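Local coordinates for protein cellulase (Uncultured bacterium, PDB 3WX5) that probably hydrolyses internal beta-1,4-glucosidic bonds of cellulose, as a family 12 endoglucanase, at residues 203-207 against 208-212. Numbering follows the deposited sequence.
Sequences DAVAR and GYISP
Ala204 and Tyr209 are joined by the main chain where helix 197-206 ends in a Schellman motif, on the flank of the glycoside hydrolase family 12 beta-jelly-roll. Asp203 sets the side chain of Arg207: OD2 accepts Arg207 NE at 2.7 Å on its syn side, nearly in the guanidinium plane, and is also hydrogen-bonded to Tyr183 of strand 179-185. Ala204 O receives Tyr209 N at 2.9 Å and, weakly, Ile210 N, while Ala204 CB meets Ile210 CD1 at 3.7 Å and both side chains touch Leu142 of strand 140-149. The carbonyl of Val205 takes Gly208 N 66° out of its plane and shares water 1 with Ile210 O. Val205 CG2, anti to the carbonyl carbon, packs on Ile210 O (3.6 Å) and Ile210 CG2 (4.0 Å), the two side chains crossing nearly at right angles. Arg207 CB sits over one face of the Tyr209 ring, toward its rim, in a CH-pi contact 3.8 Å from the centroid; Arg207 CD meets CE2 from beyond the rim (3.6 Å), and the extended chain carries the guanidinium past the ring, tilted 28° to it. Gly208 turns the chain with a positive phi of 86°, where a side chain would strike Arg207 O. Tyr209 also stacks on Phe173 and touches Val159 and Ile181, bridging helix end and sheet. A serine in its place would probably leave Arg207 CB and CD without the ring, break the water link to the guanidinium and open a gap beside Phe173. Beyond the ring, water 2 lies 2.7 Å from Tyr209 OH and accepts from Arg207 NH1 at the guanidinium edge.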
ATOM      1  N   ASP A 203       9.255  11.252   9.046  1.00 10.16           N
ATOM      2  CA  ASP A 203       8.900  12.586   8.522  1.00 11.59           C
ATOM      3  C   ASP A 203       7.463  12.920   8.918  1.00 11.69           C
ATOM      4  O   ASP A 203       7.163  14.030   9.375  1.00  9.92           O
ATOM      5  CB  ASP A 203       9.075  12.631   6.997  1.00 10.51           C
ATOM      6  CG  ASP A 203       8.624  13.954   6.399  1.00 14.19           C
ATOM      7  OD1 ASP A 203       9.415  14.937   6.421  1.00 12.85           O
ATOM      8  OD2 ASP A 203       7.449  14.040   5.986  1.00 13.88           O
ATOM      9  N   ALA A 204       6.559  11.951   8.742  1.00 11.20           N
ATOM     10  CA  ALA A 204       5.168  12.144   9.167  1.00 10.95           C
ATOM     11  C   ALA A 204       5.052  12.429  10.675  1.00 11.93           C
ATOM     12  O   ALA A 204       4.258  13.290  11.093  1.00 13.01           O
ATOM     13  CB  ALA A 204       4.331  10.911   8.795  1.00 10.21           C
ATOM     14  N   VAL A 205       5.849  11.724  11.492  1.00 12.56           N
ATOM     15  CA  VAL A 205       5.884  12.002  12.916  1.00 12.13           C
ATOM     16  C   VAL A 205       6.358  13.436  13.165  1.00 13.68           C
ATOM     17  O   VAL A 205       5.798  14.164  14.017  1.00 12.29           O
ATOM     18  CB  VAL A 205       6.809  11.015  13.666  1.00 13.98           C
ATOM     19  CG1 VAL A 205       7.129  11.544  15.081  1.00 15.66           C
ATOM     20  CG2 VAL A 205       6.133   9.605  13.728  1.00  8.30           C
ATOM     21  N   ALA A 206       7.445  13.811  12.504  1.00 12.56           N
ATOM     22  CA  ALA A 206       7.977  15.178  12.693  1.00 13.59           C
ATOM     23  C   ALA A 206       6.952  16.236  12.337  1.00 15.09           C
ATOM     24  O   ALA A 206       6.902  17.281  12.995  1.00 12.34           O
ATOM     25  CB  ALA A 206       9.269  15.396  11.905  1.00 11.42           C
ATOM     26  N   ARG A 207       6.114  15.961  11.333  1.00 12.58           N
ATOM     27  CA  ARG A 207       5.079  16.920  10.916  1.00 15.19           C
ATOM     28  C   ARG A 207       3.871  16.977  11.837  1.00 15.83           C
ATOM     29  O   ARG A 207       3.005  17.837  11.672  1.00 14.03           O
ATOM     30  CB  ARG A 207       4.619  16.665   9.466  1.00 14.05           C
ATOM     31  CG  ARG A 207       5.740  16.837   8.455  1.00 16.04           C
ATOM     32  CD  ARG A 207       5.320  16.539   7.033  1.00 13.98           C
ATOM     33  NE  ARG A 207       6.481  16.556   6.162  1.00 12.60           N
ATOM     34  CZ  ARG A 207       7.044  17.670   5.698  1.00 17.89           C
ATOM     35  NH1 ARG A 207       6.532  18.854   6.002  1.00 16.20           N
ATOM     36  NH2 ARG A 207       8.187  17.604   5.036  1.00 18.38           N
ATOM     37  N   GLY A 208       3.790  16.036  12.774  1.00 12.79           N
ATOM     38  CA  GLY A 208       2.660  15.958  13.668  1.00 13.75           C
ATOM     39  C   GLY A 208       1.501  15.158  13.101  1.00 14.07           C
ATOM     40  O   GLY A 208       0.408  15.189  13.654  1.00 15.05           O
ATOM     41  N   TYR A 209       1.737  14.424  12.011  1.00 10.65           N
ATOM     42  CA  TYR A 209       0.656  13.674  11.351  1.00  9.24           C
ATOM     43  C   TYR A 209       0.499  12.267  11.912  1.00 10.26           C
ATOM     44  O   TYR A 209      -0.548  11.639  11.730  1.00 11.49           O
ATOM     45  CB  TYR A 209       0.904  13.576   9.838  1.00  8.50           C
ATOM     46  CG  TYR A 209       0.995  14.931   9.130  1.00  9.84           C
ATOM     47  CD1 TYR A 209       0.263  16.016   9.574  1.00 11.15           C
ATOM     48  CD2 TYR A 209       1.650  15.043   7.911  1.00 10.84           C
ATOM     49  CE1 TYR A 209       0.326  17.262   8.899  1.00 12.67           C
ATOM     50  CE2 TYR A 209       1.710  16.278   7.218  1.00 11.96           C
ATOM     51  CZ  TYR A 209       1.064  17.365   7.732  1.00 12.19           C
ATOM     52  OH  TYR A 209       1.078  18.559   7.033  1.00 16.48           O
ATOM     53  N   ILE A 210       1.584  11.713  12.438  1.00 10.63           N
ATOM     54  CA  ILE A 210       1.507  10.395  13.061  1.00 11.36           C
ATOM     55  C   ILE A 210       2.023  10.542  14.485  1.00 14.35           C
ATOM     56  O   ILE A 210       3.072  11.142  14.715  1.00 14.74           O
ATOM     57  CB  ILE A 210       2.350   9.356  12.286  1.00 12.54           C
ATOM     58  CG1 ILE A 210       1.692   9.043  10.923  1.00 10.14           C
ATOM     59  CG2 ILE A 210       2.469   8.055  13.095  1.00 12.93           C
ATOM     60  CD1 ILE A 210       2.423   8.066  10.121  1.00 10.19           C
ATOM     61  N   SER A 211       1.280  10.036  15.453  1.00 14.27           N
ATOM     62  CA  SER A 211       1.815   9.973  16.812  1.00 16.32           C
ATOM     63  C   SER A 211       2.767   8.797  16.972  1.00 14.41           C
ATOM     64  O   SER A 211       2.423   7.664  16.634  1.00 14.43           O
ATOM     65  CB  SER A 211       0.696   9.861  17.851  1.00 16.71           C
ATOM     66  OG  SER A 211       1.235   9.514  19.129  1.00 20.71           O
ATOM     67  N   PRO A 212       3.949   9.043  17.572  1.00 13.85           N
ATOM     68  CA  PRO A 212       4.907   7.942  17.721  1.00 13.82           C
ATOM     69  C   PRO A 212       4.421   6.856  18.690  1.00 13.95           C
ATOM     70  O   PRO A 212       4.994   5.763  18.729  1.00 13.91           O
ATOM     71  CB  PRO A 212       6.188   8.643  18.214  1.00 16.29           C
ATOM     72  CG  PRO A 212       5.716   9.884  18.886  1.00 16.27           C
ATOM     73  CD  PRO A 212       4.421  10.298  18.182  1.00 14.40           C
TER
HETATM   74  O   HOH W   1       3.771  13.419  15.850  1.00 19.97           O
HETATM   75  O   HOH W   2       3.557  19.627   7.097  1.00 17.49           O